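Molybdopterin-guanine dinucleotide biosynthesis protein A (MobA) (Archaeoglobus fulgidus, PDB 3NGW) probably transfers the guanylyl group of GTP to the molybdenum cofactor, a nucleotidyltransferase step in cofactor biosynthesis. Local coordinates at residues K27-E30 with W31-K35; A74-H77 with A78-H82; P98-L101 with E102-K106; V151-E154 with R155-V158; Y161-E164 with K165-K168. All blocks are in the same frame, centred on the assembly; numbering follows the deposited sequence.

Contact 1: K27-E30 with W31-K35; sequences KLIE and WVLEK
Ile29 meets both Val32 and Leu33 on the packed flank of the first turns of helix 28-36. Its CG1 lies 3.9 Å from Leu33 CD2, and the side chains of Ile29 and Val32 cross at about a right angle, with CD1 of the first 4.0 Å from CG2 of the second. CG1 is anti to the backbone N (chi1 -178°), which brings the longer branch of Ile29 within contact of these two neighbours, although CB itself points away; branched aliphatic chains suit a flank that packs on Phe43 and Tyr58. Lys27 occupies the N-cap position, and its carbonyl does double duty: O accepts Trp31 N at 3.1 Å and also borders the indole, lying near the ring plane 3.2 Å from Trp31 CD1. One residue on, Val32 N gives Leu28 O a straighter bond, with an N-H...O angle of 163°. The looser flank is polar. Glu34 N bonds to Glu30 O at 3.1 Å, while the carboxylates stay apart, OE1 of Glu30 being 5.9 Å from OE2 of Glu34. Glu30 looks instead to the hydroxyl of Tyr58 and Glu34 to Lys26, which probably eases their mutual repulsion. Trp31 gives its NE1 hydrogen to Leu23 O and makes a cation-pi contact with Lys26. The helix thus lies between the small 22-27 hairpin, touched by Leu28, and strand 40-44 of the main sheet, where Val32 and Leu33 rest on Phe43.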
loop_
_atom_site.group_PDB
_atom_site.type_symbol
_atom_site.label_atom_id
_atom_site.label_comp_id
_atom_site.label_asym_id
_atom_site.label_seq_id
_atom_site.Cartn_x
_atom_site.Cartn_y
_atom_site.Cartn_z
ATOM N N LYS A 27 4.172 15.950 -6.806
ATOM C CA LYS A 27 3.067 15.422 -6.017
ATOM C C LYS A 27 3.305 13.965 -5.629
ATOM O O LYS A 27 3.995 13.237 -6.340
ATOM C CB LYS A 27 1.766 15.531 -6.810
ATOM C CG LYS A 27 1.329 16.951 -7.098
ATOM C CD LYS A 27 -0.040 16.964 -7.766
ATOM C CE LYS A 27 -0.509 18.387 -8.033
ATOM N NZ LYS A 27 -1.875 18.436 -8.634
ATOM N N LEU A 28 2.737 13.531 -4.510
ATOM C CA LEU A 28 2.928 12.150 -4.096
ATOM C C LEU A 28 2.350 11.165 -5.090
ATOM O O LEU A 28 2.923 10.103 -5.307
ATOM C CB LEU A 28 2.320 11.902 -2.721
ATOM C CG LEU A 28 3.241 12.235 -1.553
ATOM C CD1 LEU A 28 2.526 11.891 -0.261
ATOM C CD2 LEU A 28 4.552 11.466 -1.663
ATOM N N ILE A 29 1.216 11.500 -5.692
ATOM C CA ILE A 29 0.630 10.584 -6.661
ATOM C C ILE A 29 1.570 10.370 -7.850
ATOM O O ILE A 29 1.643 9.269 -8.391
ATOM C CB ILE A 29 -0.736 11.078 -7.174
ATOM C CG1 ILE A 29 -1.313 10.051 -8.141
ATOM C CG2 ILE A 29 -0.596 12.444 -7.825
ATOM C CD1 ILE A 29 -1.564 8.667 -7.508
ATOM N N GLU A 30 2.305 11.405 -8.246
ATOM C CA GLU A 30 3.225 11.267 -9.370
ATOM C C GLU A 30 4.445 10.455 -8.947
ATOM O O GLU A 30 5.081 9.802 -9.772
ATOM C CB GLU A 30 3.620 12.646 -9.900
ATOM C CG GLU A 30 2.394 13.516 -10.124
ATOM C CD GLU A 30 2.668 14.826 -10.839
ATOM O OE1 GLU A 30 3.779 15.389 -10.684
ATOM O OE2 GLU A 30 1.741 15.301 -11.537
ATOM N N TRP A 31 4.756 10.486 -7.658
ATOM C CA TRP A 31 5.870 9.713 -7.138
ATOM C C TRP A 31 5.616 8.217 -7.300
ATOM O O TRP A 31 6.459 7.498 -7.830
ATOM C CB TRP A 31 6.081 10.006 -5.657
ATOM C CG TRP A 31 7.111 11.043 -5.373
ATOM C CD1 TRP A 31 6.971 12.403 -5.463
ATOM C CD2 TRP A 31 8.453 10.804 -4.933
ATOM N NE1 TRP A 31 8.150 13.026 -5.104
ATOM C CE2 TRP A 31 9.073 12.068 -4.780
ATOM C CE3 TRP A 31 9.195 9.645 -4.663
ATOM C CZ2 TRP A 31 10.402 12.200 -4.355
ATOM C CZ3 TRP A 31 10.519 9.777 -4.239
ATOM C CH2 TRP A 31 11.108 11.047 -4.095
ATOM N N VAL A 32 4.458 7.749 -6.831
ATOM C CA VAL A 32 4.114 6.331 -6.918
ATOM C C VAL A 32 3.760 5.910 -8.343
ATOM O O VAL A 32 3.965 4.762 -8.723
ATOM C CB VAL A 32 2.957 5.959 -5.932
ATOM C CG1 VAL A 32 3.411 6.214 -4.499
ATOM C CG2 VAL A 32 1.700 6.765 -6.239
ATOM N N LEU A 33 3.244 6.847 -9.128
ATOM C CA LEU A 33 2.903 6.582 -10.516
ATOM C C LEU A 33 4.187 6.146 -11.220
ATOM O O LEU A 33 4.237 5.073 -11.822
ATOM C CB LEU A 33 2.338 7.852 -11.154
ATOM C CG LEU A 33 0.936 7.867 -11.779
ATOM C CD1 LEU A 33 0.027 6.850 -11.139
ATOM C CD2 LEU A 33 0.346 9.276 -11.637
ATOM N N GLU A 34 5.230 6.972 -11.117
ATOM C CA GLU A 34 6.537 6.681 -11.719
ATOM C C GLU A 34 7.156 5.398 -11.203
ATOM O O GLU A 34 7.616 4.565 -11.978
ATOM C CB GLU A 34 7.537 7.799 -11.410
ATOM C CG GLU A 34 7.404 9.040 -12.238
ATOM C CD GLU A 34 8.347 10.150 -11.773
ATOM O OE1 GLU A 34 9.512 9.851 -11.430
ATOM O OE2 GLU A 34 7.920 11.323 -11.773
ATOM N N LYS A 35 7.182 5.267 -9.881
ATOM C CA LYS A 35 7.791 4.118 -9.214
ATOM C C LYS A 35 7.195 2.744 -9.542
ATOM O O LYS A 35 7.929 1.762 -9.638
ATOM C CB LYS A 35 7.765 4.342 -7.694
ATOM C CG LYS A 35 8.306 3.175 -6.879
ATOM C CD LYS A 35 8.122 3.365 -5.379
ATOM C CE LYS A 35 9.135 4.323 -4.773
ATOM N NZ LYS A 35 8.908 5.714 -5.217
#

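Contact 2: A74-H77 with A78-H82; sequences AGIH and AALRH
Arg81 N donates to His77 O at 2.9 Å, one of the two shortest bonds across this turn of helix 72-83; the other joins Leu80 N to Ile76 O. The same pair meets again through its side chains. The Arg81 chain passes over one face of the imidazole, with CG 3.7 Å from the ring centroid in a CH-pi contact, and a bend at chi2 (-58°) then turns the chain out past the NE2 corner of the ring. Arg81 NE comes to 3.0 Å from His77 NE2, which sits at the edge of the guanidinium, the two planes standing 85° apart. On the other nitrogen, His77 ND1 is hydrogen-bonded to Asp65, while Arg81 NH2 forms salt bridges with Glu139 and Asp136. An alanine in place of His77 would take the ring from beneath Arg81 CG and is likely to leave Asp65 without its mate and the arginine chain freer to turn. Elsewhere the turn is apolar: Ala78 fits against strand 40-44, and Ile76 CG2 reaches Leu80 CD1 at 4.3 Å beside Tyr130. Chemically, acids beyond the helix order both groups: two carboxylates balance the arginine's charge and probably fix the rotation of its guanidinium, while Asp65 probably fixes that of the buried imidazole.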
loop_
_atom_site.group_PDB
_atom_site.type_symbol
_atom_site.label_atom_id
_atom_site.label_comp_id
_atom_site.label_asym_id
_atom_site.label_seq_id
_atom_site.Cartn_x
_atom_site.Cartn_y
_atom_site.Cartn_z
ATOM N N ALA A 74 -10.641 -2.291 2.854
ATOM C CA ALA A 74 -11.509 -2.233 1.687
ATOM C C ALA A 74 -10.690 -2.050 0.419
ATOM O O ALA A 74 -11.084 -2.500 -0.659
ATOM C CB ALA A 74 -12.503 -1.091 1.837
ATOM N N GLY A 75 -9.549 -1.382 0.565
ATOM C CA GLY A 75 -8.674 -1.133 -0.561
ATOM C C GLY A 75 -7.926 -2.389 -0.959
ATOM O O GLY A 75 -7.786 -2.672 -2.144
ATOM N N ILE A 76 -7.439 -3.137 0.029
ATOM C CA ILE A 76 -6.718 -4.374 -0.237
ATOM C C ILE A 76 -7.692 -5.374 -0.849
ATOM O O ILE A 76 -7.399 -6.004 -1.871
ATOM C CB ILE A 76 -6.119 -4.952 1.063
ATOM C CG1 ILE A 76 -5.035 -4.011 1.588
ATOM C CG2 ILE A 76 -5.528 -6.336 0.813
ATOM C CD1 ILE A 76 -4.544 -4.362 2.991
ATOM N N HIS A 77 -8.861 -5.500 -0.228
ATOM C CA HIS A 77 -9.905 -6.399 -0.706
ATOM C C HIS A 77 -10.231 -6.101 -2.164
ATOM O O HIS A 77 -10.344 -7.011 -2.981
ATOM C CB HIS A 77 -11.169 -6.238 0.153
ATOM C CG HIS A 77 -12.363 -6.978 -0.370
ATOM N ND1 HIS A 77 -13.356 -6.366 -1.106
ATOM C CD2 HIS A 77 -12.712 -8.286 -0.280
ATOM C CE1 HIS A 77 -14.265 -7.263 -1.446
ATOM N NE2 HIS A 77 -13.899 -8.436 -0.958
ATOM N N ALA A 78 -10.378 -4.819 -2.477
ATOM C CA ALA A 78 -10.688 -4.392 -3.832
ATOM C C ALA A 78 -9.633 -4.900 -4.811
ATOM O O ALA A 78 -9.963 -5.401 -5.890
ATOM C CB ALA A 78 -10.771 -2.866 -3.896
ATOM N N ALA A 79 -8.365 -4.761 -4.445
ATOM C CA ALA A 79 -7.286 -5.222 -5.317
ATOM C C ALA A 79 -7.338 -6.741 -5.492
ATOM O O ALA A 79 -7.154 -7.244 -6.593
ATOM C CB ALA A 79 -5.924 -4.797 -4.748
ATOM N N LEU A 80 -7.584 -7.475 -4.413
ATOM C CA LEU A 80 -7.656 -8.922 -4.527
ATOM C C LEU A 80 -8.796 -9.351 -5.444
ATOM O O LEU A 80 -8.644 -10.291 -6.230
ATOM C CB LEU A 80 -7.815 -9.568 -3.152
ATOM C CG LEU A 80 -6.605 -9.340 -2.240
ATOM C CD1 LEU A 80 -6.859 -9.991 -0.906
ATOM C CD2 LEU A 80 -5.340 -9.903 -2.877
ATOM N N ARG A 81 -9.934 -8.662 -5.357
ATOM C CA ARG A 81 -11.086 -8.993 -6.200
ATOM C C ARG A 81 -10.858 -8.561 -7.651
ATOM O O ARG A 81 -11.497 -9.073 -8.567
ATOM C CB ARG A 81 -12.361 -8.322 -5.667
ATOM C CG ARG A 81 -12.799 -8.780 -4.287
ATOM C CD ARG A 81 -13.050 -10.278 -4.228
ATOM N NE ARG A 81 -13.586 -10.688 -2.927
ATOM C CZ ARG A 81 -13.610 -11.943 -2.483
ATOM N NH1 ARG A 81 -13.124 -12.931 -3.227
ATOM N NH2 ARG A 81 -14.122 -12.218 -1.293
ATOM N N HIS A 82 -9.944 -7.621 -7.855
ATOM C CA HIS A 82 -9.639 -7.127 -9.190
ATOM C C HIS A 82 -8.724 -8.037 -10.003
ATOM O O HIS A 82 -9.045 -8.382 -11.137
ATOM C CB HIS A 82 -9.002 -5.742 -9.111
ATOM C CG HIS A 82 -8.617 -5.189 -10.443
ATOM N ND1 HIS A 82 -9.549 -4.825 -11.395
ATOM C CD2 HIS A 82 -7.405 -4.993 -11.012
ATOM C CE1 HIS A 82 -8.926 -4.433 -12.489
ATOM N NE2 HIS A 82 -7.623 -4.525 -12.283
#

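Contact 3: P98-L101 with E102-K106; sequences PEVL and EHLYK
Val100 and Leu104 provide the apolar side-chain contact in this first part of helix 98-111, CG1 of the valine lying 4.2 Å from CD1 of the leucine. Leu104 CG also leans on the valine carbonyl, 3.4 Å from Val100 O. Both are buried, Leu104 against Leu116 and Pro118 of strand 115-119 and Val100 against Ser175, and Leu101 likewise rests on Val87 of strand 86-90.

The backbone bonds are regular alpha-helical ones. Glu102 N reaches Pro98 O at 2.8 Å with an N-H...O angle of 170°, His103 N reaches Glu99 O at 3.0 Å, and Leu104 N reaches Val100 O at 3.0 Å. Proline suits the first turn, since an amide hydrogen there would have no preceding helical carbonyl to meet.

Among the polar side chains, Glu99 and Glu102 keep their like charges apart, with OE1 of Glu99 6.7 Å from OE2 of Glu102. A chi1 of -177° sets the His103 ring on the side away from its own backbone N, clear of the turn, where NE2 is hydrogen-bonded to Tyr161 and the ring also meets Phe169.

The chemistry is therefore divided: aliphatic groups fasten the helix to the sheet, the acids lie farther out, and an imidazole offers a polar link to Tyr161 on strand 158-162.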
loop_
_atom_site.group_PDB
_atom_site.type_symbol
_atom_site.label_atom_id
_atom_site.label_comp_id
_atom_site.label_asym_id
_atom_site.label_seq_id
_atom_site.Cartn_x
_atom_site.Cartn_y
_atom_site.Cartn_z
ATOM N N PRO A 98 11.525 -1.001 -4.939
ATOM C CA PRO A 98 10.977 -2.077 -5.770
ATOM C C PRO A 98 11.612 -3.427 -5.463
ATOM O O PRO A 98 10.951 -4.458 -5.550
ATOM C CB PRO A 98 11.270 -1.594 -7.190
ATOM C CG PRO A 98 11.168 -0.096 -7.054
ATOM C CD PRO A 98 11.953 0.138 -5.774
ATOM N N GLU A 99 12.889 -3.412 -5.097
ATOM C CA GLU A 99 13.583 -4.645 -4.773
ATOM C C GLU A 99 12.906 -5.286 -3.573
ATOM O O GLU A 99 12.745 -6.506 -3.527
ATOM C CB GLU A 99 15.057 -4.391 -4.436
ATOM C CG GLU A 99 15.803 -3.422 -5.369
ATOM C CD GLU A 99 15.480 -1.954 -5.079
ATOM O OE1 GLU A 99 14.442 -1.456 -5.571
ATOM O OE2 GLU A 99 16.262 -1.305 -4.343
ATOM N N VAL A 100 12.519 -4.457 -2.601
ATOM C CA VAL A 100 11.850 -4.938 -1.389
ATOM C C VAL A 100 10.526 -5.598 -1.771
ATOM O O VAL A 100 10.222 -6.714 -1.331
ATOM C CB VAL A 100 11.570 -3.786 -0.369
ATOM C CG1 VAL A 100 10.745 -4.313 0.802
ATOM C CG2 VAL A 100 12.882 -3.210 0.152
ATOM N N LEU A 101 9.755 -4.920 -2.617
ATOM C CA LEU A 101 8.464 -5.448 -3.055
ATOM C C LEU A 101 8.622 -6.751 -3.815
ATOM O O LEU A 101 7.921 -7.729 -3.548
ATOM C CB LEU A 101 7.735 -4.423 -3.931
ATOM C CG LEU A 101 6.971 -3.328 -3.173
ATOM C CD1 LEU A 101 6.472 -2.274 -4.140
ATOM C CD2 LEU A 101 5.802 -3.955 -2.423
ATOM N N GLU A 102 9.545 -6.758 -4.768
ATOM C CA GLU A 102 9.797 -7.945 -5.570
ATOM C C GLU A 102 10.061 -9.132 -4.634
ATOM O O GLU A 102 9.513 -10.219 -4.814
ATOM C CB GLU A 102 10.998 -7.703 -6.489
ATOM C CG GLU A 102 10.859 -8.349 -7.856
ATOM C CD GLU A 102 10.602 -7.346 -8.971
ATOM O OE1 GLU A 102 9.874 -7.699 -9.931
ATOM O OE2 GLU A 102 11.141 -6.214 -8.901
ATOM N N HIS A 103 10.891 -8.914 -3.621
ATOM C CA HIS A 103 11.201 -9.974 -2.672
ATOM C C HIS A 103 9.937 -10.450 -1.950
ATOM O O HIS A 103 9.651 -11.646 -1.914
ATOM C CB HIS A 103 12.230 -9.482 -1.655
ATOM C CG HIS A 103 12.663 -10.530 -0.678
ATOM N ND1 HIS A 103 13.310 -11.687 -1.061
ATOM C CD2 HIS A 103 12.532 -10.602 0.668
ATOM C CE1 HIS A 103 13.556 -12.425 0.005
ATOM N NE2 HIS A 103 13.094 -11.789 1.068
ATOM N N LEU A 104 9.179 -9.509 -1.386
ATOM C CA LEU A 104 7.954 -9.842 -0.667
ATOM C C LEU A 104 6.991 -10.689 -1.495
ATOM O O LEU A 104 6.435 -11.667 -0.993
ATOM C CB LEU A 104 7.251 -8.562 -0.196
ATOM C CG LEU A 104 7.969 -7.787 0.917
ATOM C CD1 LEU A 104 7.194 -6.531 1.286
ATOM C CD2 LEU A 104 8.126 -8.699 2.140
ATOM N N TYR A 105 6.802 -10.318 -2.760
ATOM C CA TYR A 105 5.899 -11.040 -3.655
ATOM C C TYR A 105 6.363 -12.467 -3.895
ATOM O O TYR A 105 5.599 -13.424 -3.737
ATOM C CB TYR A 105 5.800 -10.334 -5.003
ATOM C CG TYR A 105 4.666 -10.843 -5.853
ATOM C CD1 TYR A 105 3.348 -10.565 -5.515
ATOM C CD2 TYR A 105 4.908 -11.609 -6.994
ATOM C CE1 TYR A 105 2.292 -11.035 -6.288
ATOM C CE2 TYR A 105 3.856 -12.089 -7.782
ATOM C CZ TYR A 105 2.548 -11.796 -7.421
ATOM O OH TYR A 105 1.490 -12.255 -8.177
ATOM N N LYS A 106 7.623 -12.601 -4.289
ATOM C CA LYS A 106 8.210 -13.907 -4.567
ATOM C C LYS A 106 8.111 -14.791 -3.329
ATOM O O LYS A 106 7.601 -15.908 -3.395
ATOM C CB LYS A 106 9.676 -13.737 -4.979
ATOM C CG LYS A 106 10.329 -15.003 -5.497
ATOM C CD LYS A 106 11.825 -14.799 -5.720
ATOM C CE LYS A 106 12.569 -14.621 -4.392
ATOM N NZ LYS A 106 14.049 -14.509 -4.574
#

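Contact 4: V151-E154 with R155-V158; sequences VPLE and RLNV
Leu153 CD2 is the meeting point of this helix exit: Val158 CG2 lies 4.0 Å away, the two side chains meeting at a slant, and Leu156 CD1 lies at 4.3 Å. The same Val158 methyl, placed anti to its carbonyl carbon while CG1 is anti to N (chi1 -175°), also presses on the leucine backbone, 3.3 Å from Leu153 O. Leu156 leans on the carbonyl four residues back, its CG being 3.4 Å from Pro152 O.

These contacts are positioned by the way the backbone turns out of helix 150-154. Arg155 N bonds to Pro152 O at 3.1 Å, and Leu156 N to Leu153 O at 3.2 Å, both spanning three residues. The latter donor sits high above the carbonyl plane, 72° out of it, as suits the tightened i to i+3 turn by which the chain leaves for strand 158-162.

Farther out, Leu153 and Val158 both touch Ile117 of strand 115-119, and Pro152 rests on Leu138 and Ala141 of helix 135-143. Asn157 is paired with Asp114 through its backbone N.

Aliphatic side chains thus join helix exit, strand start and neighbouring strand through dispersion contacts, while the charged chains of Glu154 and Arg155 stay at the exposed surface and form no ion pair with each other.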
loop_
_atom_site.group_PDB
_atom_site.type_symbol
_atom_site.label_atom_id
_atom_site.label_comp_id
_atom_site.label_asym_id
_atom_site.label_seq_id
_atom_site.Cartn_x
_atom_site.Cartn_y
_atom_site.Cartn_z
ATOM N N VAL A 151 -7.629 -7.689 13.032
ATOM C CA VAL A 151 -8.702 -8.620 13.345
ATOM C C VAL A 151 -8.849 -9.743 12.322
ATOM O O VAL A 151 -8.815 -10.913 12.681
ATOM C CB VAL A 151 -10.044 -7.876 13.483
ATOM C CG1 VAL A 151 -11.173 -8.870 13.712
ATOM C CG2 VAL A 151 -9.957 -6.891 14.636
ATOM N N PRO A 152 -9.031 -9.402 11.033
ATOM C CA PRO A 152 -9.171 -10.494 10.065
ATOM C C PRO A 152 -7.872 -11.269 9.829
ATOM O O PRO A 152 -7.901 -12.442 9.449
ATOM C CB PRO A 152 -9.700 -9.789 8.816
ATOM C CG PRO A 152 -9.236 -8.377 8.977
ATOM C CD PRO A 152 -9.369 -8.099 10.429
ATOM N N LEU A 153 -6.734 -10.626 10.075
ATOM C CA LEU A 153 -5.447 -11.290 9.889
ATOM C C LEU A 153 -5.263 -12.447 10.872
ATOM O O LEU A 153 -4.535 -13.401 10.590
ATOM C CB LEU A 153 -4.295 -10.288 10.038
ATOM C CG LEU A 153 -4.144 -9.306 8.869
ATOM C CD1 LEU A 153 -2.998 -8.352 9.118
ATOM C CD2 LEU A 153 -3.929 -10.098 7.585
ATOM N N GLU A 154 -5.925 -12.362 12.022
ATOM C CA GLU A 154 -5.824 -13.410 13.031
ATOM C C GLU A 154 -6.550 -14.673 12.598
ATOM O O GLU A 154 -6.224 -15.768 13.053
ATOM C CB GLU A 154 -6.378 -12.914 14.367
ATOM C CG GLU A 154 -5.395 -12.057 15.154
ATOM C CD GLU A 154 -6.022 -11.415 16.378
ATOM O OE1 GLU A 154 -5.270 -10.836 17.197
ATOM O OE2 GLU A 154 -7.266 -11.484 16.515
ATOM N N ARG A 155 -7.531 -14.517 11.714
ATOM C CA ARG A 155 -8.289 -15.655 11.205
ATOM C C ARG A 155 -7.686 -16.219 9.915
ATOM O O ARG A 155 -8.268 -17.103 9.289
ATOM C CB ARG A 155 -9.740 -15.253 10.940
ATOM C CG ARG A 155 -10.651 -15.259 12.154
ATOM C CD ARG A 155 -12.089 -15.042 11.702
ATOM N NE ARG A 155 -13.086 -15.568 12.632
ATOM C CZ ARG A 155 -13.301 -15.101 13.859
ATOM N NH1 ARG A 155 -12.582 -14.086 14.323
ATOM N NH2 ARG A 155 -14.247 -15.643 14.619
ATOM N N LEU A 156 -6.519 -15.713 9.524
ATOM C CA LEU A 156 -5.850 -16.163 8.304
ATOM C C LEU A 156 -4.462 -16.721 8.588
ATOM O O LEU A 156 -3.883 -16.462 9.638
ATOM C CB LEU A 156 -5.715 -14.996 7.319
ATOM C CG LEU A 156 -6.999 -14.343 6.811
ATOM C CD1 LEU A 156 -6.663 -13.069 6.058
ATOM C CD2 LEU A 156 -7.757 -15.315 5.927
ATOM N N ASN A 157 -3.925 -17.482 7.641
ATOM C CA ASN A 157 -2.588 -18.039 7.790
ATOM C C ASN A 157 -1.597 -16.963 7.340
ATOM O O ASN A 157 -1.306 -16.833 6.153
ATOM C CB ASN A 157 -2.450 -19.307 6.937
ATOM C CG ASN A 157 -1.020 -19.830 6.876
ATOM O OD1 ASN A 157 -0.334 -19.931 7.900
ATOM N ND2 ASN A 157 -0.570 -20.183 5.674
ATOM N N VAL A 158 -1.091 -16.191 8.298
ATOM C CA VAL A 158 -0.158 -15.104 8.011
ATOM C C VAL A 158 1.303 -15.410 8.350
ATOM O O VAL A 158 1.600 -16.001 9.389
ATOM C CB VAL A 158 -0.567 -13.819 8.775
ATOM C CG1 VAL A 158 0.331 -12.660 8.366
ATOM C CG2 VAL A 158 -2.030 -13.484 8.496
#

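Contact 5: Y161-E164 with K165-K168; sequences YPVE and KLRK
The Tyr161 ring carries the Lys165 chain over one face, with CD 4.3 Å from the ring centroid in a CH-pi contact, while Leu166 CD2 approaches obliquely to 3.7 Å from Tyr161 CE2. The second flat group, the Arg167 guanidinium, has Glu164 OE1 at its edge; the carboxylate offers its syn lone pair to NE, the planes standing 74° apart. This is a 3-10 turn following strand 158-162, an outermost strand of the central sheet of this GT-A-type fold. Lys165 N bonds to Pro162 O at 2.8 Å, and Leu166 N to Val163 O at 2.9 Å, each three residues back. A bend of Glu164 at chi2 (-72°) brings its carboxylate alongside Arg167, where the salt bridge forms; the modelled 2.5 Å between Glu164 OE1 and Arg167 NE is short and best read with reserve. Beyond the turn, the Tyr161 hydroxyl is bonded to His103, and Leu166 rests on Pro118 and Phe176. With a valine for Tyr161, the ring face under Lys165 would go, a gap would probably open beside Leu166 CD2, and His103 would be likely to lose its hydroxyl partner. Lysine suits the spot because its methylenes can lie on apolar surface: Lys165 CD runs beside the proline ring, 3.9 Å from Pro162 CD.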
loop_
_atom_site.group_PDB
_atom_site.type_symbol
_atom_site.label_atom_id
_atom_site.label_comp_id
_atom_site.label_asym_id
_atom_site.label_seq_id
_atom_site.Cartn_x
_atom_site.Cartn_y
_atom_site.Cartn_z
ATOM N N TYR A 161 7.223 -11.668 8.225
ATOM C CA TYR A 161 8.601 -11.638 7.767
ATOM C C TYR A 161 9.452 -10.647 8.555
ATOM O O TYR A 161 9.116 -9.468 8.659
ATOM C CB TYR A 161 8.631 -11.270 6.289
ATOM C CG TYR A 161 9.846 -11.760 5.542
ATOM C CD1 TYR A 161 9.996 -13.109 5.223
ATOM C CD2 TYR A 161 10.828 -10.869 5.115
ATOM C CE1 TYR A 161 11.094 -13.558 4.488
ATOM C CE2 TYR A 161 11.928 -11.306 4.382
ATOM C CZ TYR A 161 12.050 -12.652 4.070
ATOM O OH TYR A 161 13.116 -13.078 3.318
ATOM N N PRO A 162 10.577 -11.117 9.119
ATOM C CA PRO A 162 11.468 -10.255 9.896
ATOM C C PRO A 162 11.977 -9.112 9.034
ATOM O O PRO A 162 12.652 -9.331 8.022
ATOM C CB PRO A 162 12.586 -11.205 10.318
ATOM C CG PRO A 162 11.892 -12.528 10.391
ATOM C CD PRO A 162 11.072 -12.503 9.126
ATOM N N VAL A 163 11.653 -7.892 9.437
ATOM C CA VAL A 163 12.073 -6.730 8.677
ATOM C C VAL A 163 13.584 -6.735 8.443
ATOM O O VAL A 163 14.062 -6.202 7.446
ATOM C CB VAL A 163 11.637 -5.413 9.374
ATOM C CG1 VAL A 163 12.325 -5.266 10.724
ATOM C CG2 VAL A 163 11.960 -4.238 8.477
ATOM N N GLU A 164 14.327 -7.362 9.352
ATOM C CA GLU A 164 15.777 -7.436 9.231
ATOM C C GLU A 164 16.215 -8.187 7.977
ATOM O O GLU A 164 17.257 -7.886 7.402
ATOM C CB GLU A 164 16.381 -8.102 10.469
ATOM C CG GLU A 164 16.348 -7.228 11.716
ATOM C CD GLU A 164 17.349 -6.078 11.663
ATOM O OE1 GLU A 164 17.320 -5.299 10.688
ATOM O OE2 GLU A 164 18.170 -5.951 12.599
ATOM N N LYS A 165 15.418 -9.159 7.550
ATOM C CA LYS A 165 15.742 -9.930 6.361
ATOM C C LYS A 165 15.578 -9.097 5.098
ATOM O O LYS A 165 15.870 -9.564 4.000
ATOM C CB LYS A 165 14.852 -11.174 6.285
ATOM C CG LYS A 165 15.261 -12.278 7.248
ATOM C CD LYS A 165 14.284 -13.446 7.223
ATOM C CE LYS A 165 14.939 -14.747 7.708
ATOM N NZ LYS A 165 15.626 -14.648 9.039
ATOM N N LEU A 166 15.124 -7.858 5.255
ATOM C CA LEU A 166 14.911 -6.974 4.111
ATOM C C LEU A 166 15.991 -5.913 3.937
ATOM O O LEU A 166 16.017 -5.218 2.922
ATOM C CB LEU A 166 13.545 -6.288 4.229
ATOM C CG LEU A 166 12.314 -7.198 4.270
ATOM C CD1 LEU A 166 11.091 -6.378 4.649
ATOM C CD2 LEU A 166 12.121 -7.874 2.918
ATOM N N ARG A 167 16.881 -5.786 4.917
ATOM C CA ARG A 167 17.944 -4.781 4.837
ATOM C C ARG A 167 18.909 -5.005 3.672
ATOM O O ARG A 167 19.590 -4.074 3.228
ATOM C CB ARG A 167 18.726 -4.715 6.153
ATOM C CG ARG A 167 17.989 -4.015 7.287
ATOM C CD ARG A 167 18.872 -3.878 8.515
ATOM N NE ARG A 167 18.216 -3.173 9.620
ATOM C CZ ARG A 167 17.945 -1.870 9.634
ATOM N NH1 ARG A 167 18.270 -1.108 8.599
ATOM N NH2 ARG A 167 17.356 -1.325 10.693
ATOM N N LYS A 168 18.969 -6.238 3.179
ATOM C CA LYS A 168 19.840 -6.560 2.055
ATOM C C LYS A 168 19.309 -5.898 0.783
ATOM O O LYS A 168 20.025 -5.766 -0.211
ATOM C CB LYS A 168 19.929 -8.081 1.866
ATOM C CG LYS A 168 18.579 -8.786 1.868
ATOM C CD LYS A 168 18.703 -10.296 1.687
ATOM C CE LYS A 168 19.248 -10.655 0.312
ATOM N NZ LYS A 168 19.141 -12.119 0.017
#

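In the fold
From the N terminus the five contacts follow one another in series, each a local turn that closes only a few residues, so none nests within or crosses another. Contact 1 opens helix 28-36 beside strand 40-44. Contact 2, in helix 72-83, has its centre about 20 Å from that of contact 1 and joins the sheet to helix 135-143. Contact 3 begins helix 98-111, which packs on strands 86-90 and 115-119. Contact 4 leads the chain from helix 150-154 into strand 158-162, and contact 5 takes it off that strand's far end. Contacts 3 and 5 alone touch, with His103 and Leu104 against Tyr161 and Leu166, tying helix 98-111 to the end of strand 158-162 and the turn beyond it.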